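Probable polysaccharide deacetylase pdaA (Bacillus subtilis, PDB 1NY1) catalyses the deacetylation of N-acetylmuramic acid residues in peptidoglycan, a step toward the muramic delta-lactam of the spore cortex that is required for germination. Local coordinates at residues 105-108 against 109-112; 125-128 against 129-133; 151-154 against 155-158; 178-181 against 182-186. All coordinates share one frame; numbering follows the deposited sequence.

Contact 1. Residues 105-108 against 109-112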
loop_
_atom_site.group_PDB
_atom_site.type_symbol
_atom_site.label_atom_id
_atom_site.label_comp_id
_atom_site.label_asym_id
_atom_site.label_seq_id
_atom_site.Cartn_x
_atom_site.Cartn_y
_atom_site.Cartn_z
ATOM N N HIS A 105 12.226 8.402 -1.199
ATOM C CA HIS A 105 11.479 8.134 0.025
ATOM C C HIS A 105 11.760 9.186 1.106
ATOM O O HIS A 105 12.014 8.852 2.265
ATOM C CB HIS A 105 11.830 6.728 0.533
ATOM C CG HIS A 105 10.873 6.190 1.551
ATOM N ND1 HIS A 105 11.059 6.346 2.908
ATOM C CD2 HIS A 105 9.712 5.507 1.407
ATOM C CE1 HIS A 105 10.056 5.780 3.556
ATOM N NE2 HIS A 105 9.224 5.264 2.669
ATOM N N PRO A 106 11.707 10.479 0.740
ATOM C CA PRO A 106 11.965 11.540 1.714
ATOM C C PRO A 106 10.693 11.973 2.436
ATOM O O PRO A 106 9.604 11.470 2.158
ATOM C CB PRO A 106 12.514 12.653 0.844
ATOM C CG PRO A 106 11.602 12.561 -0.349
ATOM C CD PRO A 106 11.505 11.054 -0.605
ATOM N N ASP A 107 10.851 12.906 3.371
ATOM C CA ASP A 107 9.730 13.459 4.118
ATOM C C ASP A 107 9.184 14.527 3.177
ATOM O O ASP A 107 9.789 15.585 3.025
ATOM C CB ASP A 107 10.225 14.113 5.413
ATOM C CG ASP A 107 9.097 14.647 6.270
ATOM O OD1 ASP A 107 8.160 15.274 5.721
ATOM O OD2 ASP A 107 9.151 14.456 7.505
ATOM N N LEU A 108 8.052 14.249 2.537
ATOM C CA LEU A 108 7.470 15.195 1.596
ATOM C C LEU A 108 7.146 16.565 2.167
ATOM O O LEU A 108 7.124 17.544 1.429
ATOM C CB LEU A 108 6.204 14.606 0.973
ATOM C CG LEU A 108 6.416 13.333 0.155
ATOM C CD1 LEU A 108 5.074 12.822 -0.351
ATOM C CD2 LEU A 108 7.358 13.625 -0.998
ATOM N N THR A 109 6.893 16.647 3.471
ATOM C CA THR A 109 6.550 17.938 4.062
ATOM C C THR A 109 7.734 18.896 4.052
ATOM O O THR A 109 7.580 20.078 4.349
ATOM C CB THR A 109 6.045 17.805 5.521
ATOM O OG1 THR A 109 7.148 17.543 6.396
ATOM C CG2 THR A 109 5.026 16.677 5.633
ATOM N N THR A 110 8.909 18.390 3.699
ATOM C CA THR A 110 10.112 19.214 3.659
ATOM C C THR A 110 10.526 19.559 2.227
ATOM O O THR A 110 11.551 20.210 2.012
ATOM C CB THR A 110 11.291 18.493 4.346
ATOM O OG1 THR A 110 11.670 17.349 3.570
ATOM C CG2 THR A 110 10.893 18.038 5.746
ATOM N N LYS A 111 9.729 19.120 1.256
ATOM C CA LYS A 111 10.013 19.367 -0.157
ATOM C C LYS A 111 9.076 20.400 -0.778
ATOM O O LYS A 111 7.900 20.487 -0.423
ATOM C CB LYS A 111 9.895 18.067 -0.963
ATOM C CG LYS A 111 10.830 16.949 -0.530
ATOM C CD LYS A 111 12.294 17.332 -0.683
ATOM C CE LYS A 111 13.200 16.211 -0.184
ATOM N NZ LYS A 111 14.653 16.567 -0.215
ATOM N N THR A 112 9.603 21.173 -1.719
ATOM C CA THR A 112 8.814 22.183 -2.409
ATOM C C THR A 112 7.964 21.490 -3.470
ATOM O O THR A 112 8.166 20.308 -3.757
ATOM C CB THR A 112 9.714 23.200 -3.115
ATOM O OG1 THR A 112 10.417 22.550 -4.181
ATOM C CG2 THR A 112 10.718 23.783 -2.135
#
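Asp107, Thr109 and Thr110 close a tight turn on one another. CB of Asp107 lies beside Thr110, whose CG2 methyl is 4.0 Å from it. CG sits between Thr109 OG1 and the same methyl. It stands anti to the backbone N (chi1 -177°), which carries the carboxylate forward to Thr109. Asp107 OD1 is gripped twice. The N-H of Thr109 meets it nearly along the C-O bond, N to OD1 2.9 Å. The hydroxyl of Thr109 comes from above the carboxylate plane, OG1 to OD1 2.6 Å. OD2 turns from these donors, Thr109 OG1 being its nearest partner here. The bond from N makes an Asx turn. It leads into a 3-10 segment, just after the metal-binding His105 and the proline that ends the HSxxHP motif of NodB-type deacetylases. The backbone oxygen of Asp107 is also held twice. Thr110 N reaches Asp107 O from above the carbonyl plane at 3.0 Å, and Thr110 OG1 reaches the same oxygen in that plane at 2.6 Å. Lys111 N binds Leu108 O at 3.0 Å. The lysine chain bends at chi2 and crosses Pro106 at about a right angle, Lys111 CE to Pro106 CB 3.8 Å. Leu108 packs on Pro142 and Val150.

Contact 2. Residues 125-128 against 129-133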
loop_
_atom_site.group_PDB
_atom_site.type_symbol
_atom_site.label_atom_id
_atom_site.label_comp_id
_atom_site.label_asym_id
_atom_site.label_seq_id
_atom_site.Cartn_x
_atom_site.Cartn_y
_atom_site.Cartn_z
ATOM N N GLU A 125 8.647 7.460 -14.410
ATOM C CA GLU A 125 9.569 7.506 -15.541
ATOM C C GLU A 125 10.342 6.190 -15.642
ATOM O O GLU A 125 10.374 5.561 -16.700
ATOM C CB GLU A 125 10.545 8.683 -15.372
ATOM C CG GLU A 125 11.714 8.728 -16.363
ATOM C CD GLU A 125 11.408 9.484 -17.650
ATOM O OE1 GLU A 125 10.267 9.958 -17.829
ATOM O OE2 GLU A 125 12.324 9.605 -18.488
ATOM N N GLU A 126 10.950 5.773 -14.534
ATOM C CA GLU A 126 11.728 4.538 -14.500
ATOM C C GLU A 126 10.850 3.300 -14.686
ATOM O O GLU A 126 11.238 2.347 -15.369
ATOM C CB GLU A 126 12.500 4.440 -13.180
ATOM C CG GLU A 126 13.514 3.310 -13.150
ATOM C CD GLU A 126 14.588 3.458 -14.210
ATOM O OE1 GLU A 126 15.137 2.422 -14.639
ATOM O OE2 GLU A 126 14.887 4.607 -14.603
ATOM N N VAL A 127 9.672 3.305 -14.073
ATOM C CA VAL A 127 8.758 2.178 -14.214
ATOM C C VAL A 127 8.373 2.029 -15.688
ATOM O O VAL A 127 8.349 0.920 -16.219
ATOM C CB VAL A 127 7.473 2.377 -13.367
ATOM C CG1 VAL A 127 6.464 1.268 -13.667
ATOM C CG2 VAL A 127 7.823 2.370 -11.889
ATOM N N TYR A 128 8.089 3.148 -16.349
ATOM C CA TYR A 128 7.700 3.106 -17.756
ATOM C C TYR A 128 8.809 2.561 -18.649
ATOM O O TYR A 128 8.544 1.817 -19.593
ATOM C CB TYR A 128 7.279 4.494 -18.244
ATOM C CG TYR A 128 6.716 4.483 -19.650
ATOM C CD1 TYR A 128 7.553 4.573 -20.766
ATOM C CD2 TYR A 128 5.343 4.346 -19.866
ATOM C CE1 TYR A 128 7.035 4.529 -22.063
ATOM C CE2 TYR A 128 4.816 4.297 -21.157
ATOM C CZ TYR A 128 5.668 4.391 -22.248
ATOM O OH TYR A 128 5.147 4.358 -23.524
ATOM N N LYS A 129 10.046 2.941 -18.356
ATOM C CA LYS A 129 11.196 2.476 -19.123
ATOM C C LYS A 129 11.246 0.954 -19.086
ATOM O O LYS A 129 11.703 0.303 -20.025
ATOM C CB LYS A 129 12.487 3.033 -18.519
ATOM C CG LYS A 129 13.759 2.523 -19.179
ATOM C CD LYS A 129 14.997 2.931 -18.398
ATOM C CE LYS A 129 16.263 2.440 -19.087
ATOM N NZ LYS A 129 17.500 2.784 -18.320
ATOM N N ILE A 130 10.766 0.390 -17.984
ATOM C CA ILE A 130 10.771 -1.053 -17.801
ATOM C C ILE A 130 9.535 -1.762 -18.347
ATOM O O ILE A 130 9.644 -2.755 -19.066
ATOM C CB ILE A 130 10.894 -1.407 -16.299
ATOM C CG1 ILE A 130 12.222 -0.874 -15.748
ATOM C CG2 ILE A 130 10.781 -2.912 -16.107
ATOM C CD1 ILE A 130 12.349 -0.972 -14.241
ATOM N N THR A 131 8.365 -1.241 -18.001
ATOM C CA THR A 131 7.095 -1.842 -18.398
ATOM C C THR A 131 6.441 -1.268 -19.649
ATOM O O THR A 131 5.634 -1.939 -20.292
ATOM C CB THR A 131 6.075 -1.710 -17.271
ATOM O OG1 THR A 131 5.733 -0.329 -17.113
ATOM C CG2 THR A 131 6.657 -2.225 -15.966
ATOM N N GLY A 132 6.769 -0.025 -19.981
ATOM C CA GLY A 132 6.163 0.599 -21.139
ATOM C C GLY A 132 4.716 0.919 -20.818
ATOM O O GLY A 132 3.922 1.235 -21.705
ATOM N N LYS A 133 4.372 0.838 -19.536
ATOM C CA LYS A 133 3.011 1.112 -19.099
ATOM C C LYS A 133 2.989 2.060 -17.909
ATOM O O LYS A 133 4.029 2.376 -17.330
ATOM C CB LYS A 133 2.310 -0.200 -18.729
ATOM C CG LYS A 133 2.292 -1.214 -19.866
ATOM C CD LYS A 133 1.636 -2.523 -19.451
ATOM C CE LYS A 133 1.736 -3.577 -20.553
ATOM N NZ LYS A 133 1.064 -3.161 -21.822
HETATM O O HOH W 1 17.350 4.307 -15.872
#
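Tyr128 lays one face of its ring over Gly132, and Val127 meets Thr131, at the C-terminal end of helix 113-131. The chain leaves the helix at Gly132, which has positive phi, and Thr131 forms an ST turn there. The CA of Gly132 sits 3.8 Å from the centroid of the Tyr128 ring, only 7° off the normal, a CH-pi contact. Behind it, Gly132 N donates to Tyr128 O at 2.6 Å. Thr131 N donates to Val127 O at 2.8 Å in a nearly straight bond. Thr131 OG1 lies between the backbone N and the carbonyl carbon of its own residue (chi1 68°), where it accepts from Lys133 N at 3.0 Å. With an alanine here, the N-H of Lys133 would probably be left without this acceptor and the chain beyond Gly132 less firmly held. Further out, Thr131 packs on Ile88 and Ser92 of helix 85-93, while Val127 and Ile130 rest on Val81. One turn back, Glu126 and Lys129 run side by side, pointing the same way. Glu126 OE1 to Lys129 NZ is 4.4 Å, beyond a salt bridge. Instead a water joins them, donating to Glu126 OE2 at 2.8 Å and accepting from Lys129 NZ at 2.9 Å.

Contact 3. Residues 151-154 against 155-158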
loop_
_atom_site.group_PDB
_atom_site.type_symbol
_atom_site.label_atom_id
_atom_site.label_comp_id
_atom_site.label_asym_id
_atom_site.label_seq_id
_atom_site.Cartn_x
_atom_site.Cartn_y
_atom_site.Cartn_z
ATOM N N LEU A 151 -0.991 16.768 0.783
ATOM C CA LEU A 151 -2.200 16.206 0.191
ATOM C C LEU A 151 -2.718 17.099 -0.929
ATOM O O LEU A 151 -3.142 16.614 -1.977
ATOM C CB LEU A 151 -3.291 16.033 1.252
ATOM C CG LEU A 151 -3.104 14.908 2.267
ATOM C CD1 LEU A 151 -4.279 14.892 3.233
ATOM C CD2 LEU A 151 -2.996 13.572 1.535
ATOM N N LYS A 152 -2.677 18.408 -0.700
ATOM C CA LYS A 152 -3.145 19.369 -1.686
ATOM C C LYS A 152 -2.278 19.331 -2.940
ATOM O O LYS A 152 -2.788 19.280 -4.060
ATOM C CB LYS A 152 -3.126 20.776 -1.085
ATOM C CG LYS A 152 -3.697 21.845 -1.994
ATOM C CD LYS A 152 -3.407 23.235 -1.450
ATOM C CE LYS A 152 -3.947 24.312 -2.378
ATOM N NZ LYS A 152 -5.434 24.265 -2.463
ATOM N N GLU A 153 -0.963 19.353 -2.750
ATOM C CA GLU A 153 -0.033 19.329 -3.870
ATOM C C GLU A 153 -0.052 18.038 -4.673
ATOM O O GLU A 153 -0.059 18.073 -5.906
ATOM C CB GLU A 153 1.393 19.592 -3.383
ATOM C CG GLU A 153 1.820 21.026 -3.561
ATOM C CD GLU A 153 1.678 21.472 -5.004
ATOM O OE1 GLU A 153 2.355 20.892 -5.879
ATOM O OE2 GLU A 153 0.879 22.393 -5.263
ATOM N N THR A 154 -0.047 16.901 -3.983
ATOM C CA THR A 154 -0.055 15.618 -4.670
ATOM C C THR A 154 -1.357 15.436 -5.447
ATOM O O THR A 154 -1.347 14.900 -6.552
ATOM C CB THR A 154 0.162 14.445 -3.675
ATOM O OG1 THR A 154 -0.818 14.494 -2.628
ATOM C CG2 THR A 154 1.558 14.530 -3.063
ATOM N N LYS A 155 -2.464 15.904 -4.878
ATOM C CA LYS A 155 -3.763 15.815 -5.536
ATOM C C LYS A 155 -3.750 16.700 -6.777
ATOM O O LYS A 155 -4.342 16.363 -7.803
ATOM C CB LYS A 155 -4.880 16.273 -4.592
ATOM C CG LYS A 155 -6.258 16.310 -5.236
ATOM C CD LYS A 155 -7.313 16.900 -4.310
ATOM C CE LYS A 155 -8.659 16.991 -5.020
ATOM N NZ LYS A 155 -9.725 17.600 -4.182
ATOM N N ARG A 156 -3.071 17.839 -6.681
ATOM C CA ARG A 156 -2.989 18.754 -7.813
ATOM C C ARG A 156 -2.229 18.067 -8.941
ATOM O O ARG A 156 -2.481 18.325 -10.116
ATOM C CB ARG A 156 -2.266 20.043 -7.416
ATOM C CG ARG A 156 -2.346 21.134 -8.478
ATOM C CD ARG A 156 -1.652 22.413 -8.033
ATOM N NE ARG A 156 -0.341 22.600 -8.654
ATOM C CZ ARG A 156 0.703 21.795 -8.484
ATOM N NH1 ARG A 156 0.611 20.723 -7.709
ATOM N NH2 ARG A 156 1.854 22.069 -9.083
ATOM N N LEU A 157 -1.307 17.184 -8.565
ATOM C CA LEU A 157 -0.503 16.436 -9.521
ATOM C C LEU A 157 -1.239 15.203 -10.041
ATOM O O LEU A 157 -0.676 14.407 -10.796
ATOM C CB LEU A 157 0.817 16.011 -8.876
ATOM C CG LEU A 157 1.755 17.152 -8.472
ATOM C CD1 LEU A 157 2.994 16.585 -7.807
ATOM C CD2 LEU A 157 2.134 17.956 -9.703
ATOM N N GLY A 158 -2.492 15.048 -9.623
ATOM C CA GLY A 158 -3.298 13.924 -10.064
ATOM C C GLY A 158 -3.135 12.652 -9.257
ATOM O O GLY A 158 -3.595 11.588 -9.672
#
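Glu153 and Arg156 pair three residues apart over the last turn of helix 148-156. Lys155 comes first in the second segment. Its N binds Leu151 O at 3.1 Å, and its extended side chain leads away from the turn, with CB 3.2 Å from Leu151 O. Arg156 follows, its N bonded to Lys152 O at 3.0 Å. Its chain bends at chi3 (103°), which brings the guanidinium alongside the carboxylate. A salt bridge joins Glu153 OE1 to Arg156 NH1, though their exact separation of 2.5 Å is doubtful. The second oxygen, OE2, lies over one face of the guanidinium, 2.9 Å above its plane and offset toward the rim. The two planes are turned 48° apart. Replacing Glu153 with an alanine would probably leave the Arg156 charge without this mate and its guanidinium free to swing. Leu157 N donates to Glu153 O at 3.1 Å and more weakly to Thr154 O; the Thr154 hydroxyl is hydrogen-bonded to Val150 O. Gly158 ends the helix in a Schellman motif, with positive phi and its N bonded to Lys155 O at 2.9 Å. Around this turn, Glu153 and Leu157 touch Ala113 and Ile116 of helix 113-131, Lys155 lies on Tyr32, and Leu151 and Thr154 pack against Thr161 of strand 160-161.

Contact 4. Residues 178-181 against 182-186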
loop_
_atom_site.group_PDB
_atom_site.type_symbol
_atom_site.label_atom_id
_atom_site.label_comp_id
_atom_site.label_asym_id
_atom_site.label_seq_id
_atom_site.Cartn_x
_atom_site.Cartn_y
_atom_site.Cartn_z
ATOM N N GLY A 178 8.793 -14.588 12.136
ATOM C CA GLY A 178 8.280 -15.816 11.561
ATOM C C GLY A 178 6.885 -15.774 10.982
ATOM O O GLY A 178 6.208 -14.743 10.998
ATOM N N LYS A 179 6.451 -16.925 10.480
ATOM C CA LYS A 179 5.150 -17.042 9.844
ATOM C C LYS A 179 3.958 -16.830 10.761
ATOM O O LYS A 179 3.051 -16.068 10.434
ATOM C CB LYS A 179 5.018 -18.408 9.173
ATOM C CG LYS A 179 3.825 -18.481 8.244
ATOM C CD LYS A 179 3.637 -19.859 7.638
ATOM C CE LYS A 179 3.062 -20.844 8.639
ATOM N NZ LYS A 179 2.603 -22.096 7.957
ATOM N N LYS A 180 3.948 -17.508 11.903
ATOM C CA LYS A 180 2.832 -17.379 12.823
ATOM C C LYS A 180 2.564 -15.938 13.251
ATOM O O LYS A 180 1.411 -15.514 13.300
ATOM C CB LYS A 180 3.061 -18.269 14.049
ATOM C CG LYS A 180 1.955 -18.209 15.091
ATOM C CD LYS A 180 2.253 -19.152 16.246
ATOM C CE LYS A 180 1.354 -18.877 17.439
ATOM N NZ LYS A 180 -0.086 -18.957 17.084
ATOM N N TYR A 181 3.614 -15.177 13.547
ATOM C CA TYR A 181 3.432 -13.792 13.975
ATOM C C TYR A 181 2.647 -12.973 12.950
ATOM O O TYR A 181 1.679 -12.287 13.294
ATOM C CB TYR A 181 4.782 -13.114 14.216
ATOM C CG TYR A 181 4.657 -11.723 14.792
ATOM C CD1 TYR A 181 4.393 -11.537 16.148
ATOM C CD2 TYR A 181 4.770 -10.594 13.982
ATOM C CE1 TYR A 181 4.244 -10.261 16.688
ATOM C CE2 TYR A 181 4.618 -9.309 14.512
ATOM C CZ TYR A 181 4.357 -9.154 15.867
ATOM O OH TYR A 181 4.205 -7.894 16.405
ATOM N N ALA A 182 3.071 -13.047 11.692
ATOM C CA ALA A 182 2.428 -12.307 10.604
ATOM C C ALA A 182 1.031 -12.830 10.308
ATOM O O ALA A 182 0.090 -12.056 10.132
ATOM C CB ALA A 182 3.286 -12.394 9.338
ATOM N N TYR A 183 0.913 -14.150 10.229
ATOM C CA TYR A 183 -0.367 -14.780 9.955
ATOM C C TYR A 183 -1.400 -14.373 11.008
ATOM O O TYR A 183 -2.495 -13.928 10.671
ATOM C CB TYR A 183 -0.204 -16.300 9.925
ATOM C CG TYR A 183 -1.509 -17.056 9.910
ATOM C CD1 TYR A 183 -2.115 -17.459 11.102
ATOM C CD2 TYR A 183 -2.155 -17.347 8.709
ATOM C CE1 TYR A 183 -3.331 -18.133 11.098
ATOM C CE2 TYR A 183 -3.377 -18.019 8.696
ATOM C CZ TYR A 183 -3.956 -18.408 9.890
ATOM O OH TYR A 183 -5.162 -19.074 9.880
ATOM N N ASP A 184 -1.047 -14.514 12.280
ATOM C CA ASP A 184 -1.972 -14.160 13.351
ATOM C C ASP A 184 -2.466 -12.723 13.258
ATOM O O ASP A 184 -3.631 -12.446 13.552
ATOM C CB ASP A 184 -1.338 -14.406 14.721
ATOM C CG ASP A 184 -1.280 -15.878 15.077
ATOM O OD1 ASP A 184 -2.013 -16.668 14.437
ATOM O OD2 ASP A 184 -0.522 -16.246 16.005
ATOM N N HIS A 185 -1.590 -11.804 12.861
ATOM C CA HIS A 185 -1.999 -10.411 12.727
ATOM C C HIS A 185 -2.962 -10.184 11.571
ATOM O O HIS A 185 -3.922 -9.434 11.706
ATOM C CB HIS A 185 -0.777 -9.498 12.568
ATOM C CG HIS A 185 -0.283 -8.935 13.862
ATOM N ND1 HIS A 185 0.976 -9.194 14.358
ATOM C CD2 HIS A 185 -0.892 -8.145 14.777
ATOM C CE1 HIS A 185 1.119 -8.589 15.523
ATOM N NE2 HIS A 185 0.000 -7.946 15.799
HETATM N N MSE A 186 -2.710 -10.832 10.440
HETATM C CA MSE A 186 -3.572 -10.669 9.279
HETATM C C MSE A 186 -4.961 -11.242 9.503
HETATM O O MSE A 186 -5.937 -10.750 8.941
HETATM C CB MSE A 186 -2.930 -11.308 8.056
HETATM C CG MSE A 186 -1.701 -10.555 7.579
HETATM SE SE MSE A 186 -1.022 -11.199 5.897
HETATM C CE MSE A 186 0.201 -12.542 6.522
HETATM O O HOH W 2 -1.599 -19.355 14.059
#
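Tyr181 and His185 stack edge-to-face, one turn apart, near the start of helix 179-188. Gly178 is at the N-cap position, and the backbone bonds of the first turn are straight, with Tyr183 N to Lys179 O 2.9 Å and Asp184 N to Lys180 O 2.8 Å. The close packing is on the aromatic side. The edge of the His185 ring faces the Tyr181 ring, with centroids 4.7 Å apart and planes at 73°. His185 CE1 comes within 3.3 Å of Tyr181 CZ, while ND1 lies above the phenol plane, toward its rim. The same ND1 donates a weak bond to Tyr181 O at 3.3 Å, and the backbone N of His185 shares that oxygen, again weakly. These bonds probably help to fix the rotation of the imidazole, which also meets the ring of Phe168. Ala182 is buried beside it on Phe168, near Asp170, a probable partner of the active-site histidine. Lys179 and Tyr183 reach across to helix 205-219, to Asp211 and Asp215 respectively. The Lys180 side is looser and faces solvent. Its chain runs extended and then bends at chi4 (56°), bringing the amine round to the carboxylate of Asp184. A salt bridge joins the two groups. Lys180 NZ donates to the syn lone pair of Asp184 OD2 at 3.0 Å, and CG of Lys180 passes 3.3 Å from the same OD2. A water also links the pair, weakly bound to Lys180 NZ and donating to Asp184 OD1 at 2.7 Å.

Contacts 1, 2 and 3 gather round helix 113-131. Contact 1 leads into its start, contact 2 closes its end, and contact 3 is the end of helix 148-156 packed beside its first turns. The centres of contacts 1 and 3 are about 13 Å apart, those of contacts 1 and 2 about 24 Å. Contact 4 lies on helix 179-188, about 34 Å from contact 2 between centres and on the opposite side of the chain's centre. The metal site lies nearest contact 1, which holds His105; the Leu108 side chain is about 8 Å from that of His101. Contact 4 approaches the probable proton donor, with Ala182 about 9 Å from His199 between side chains.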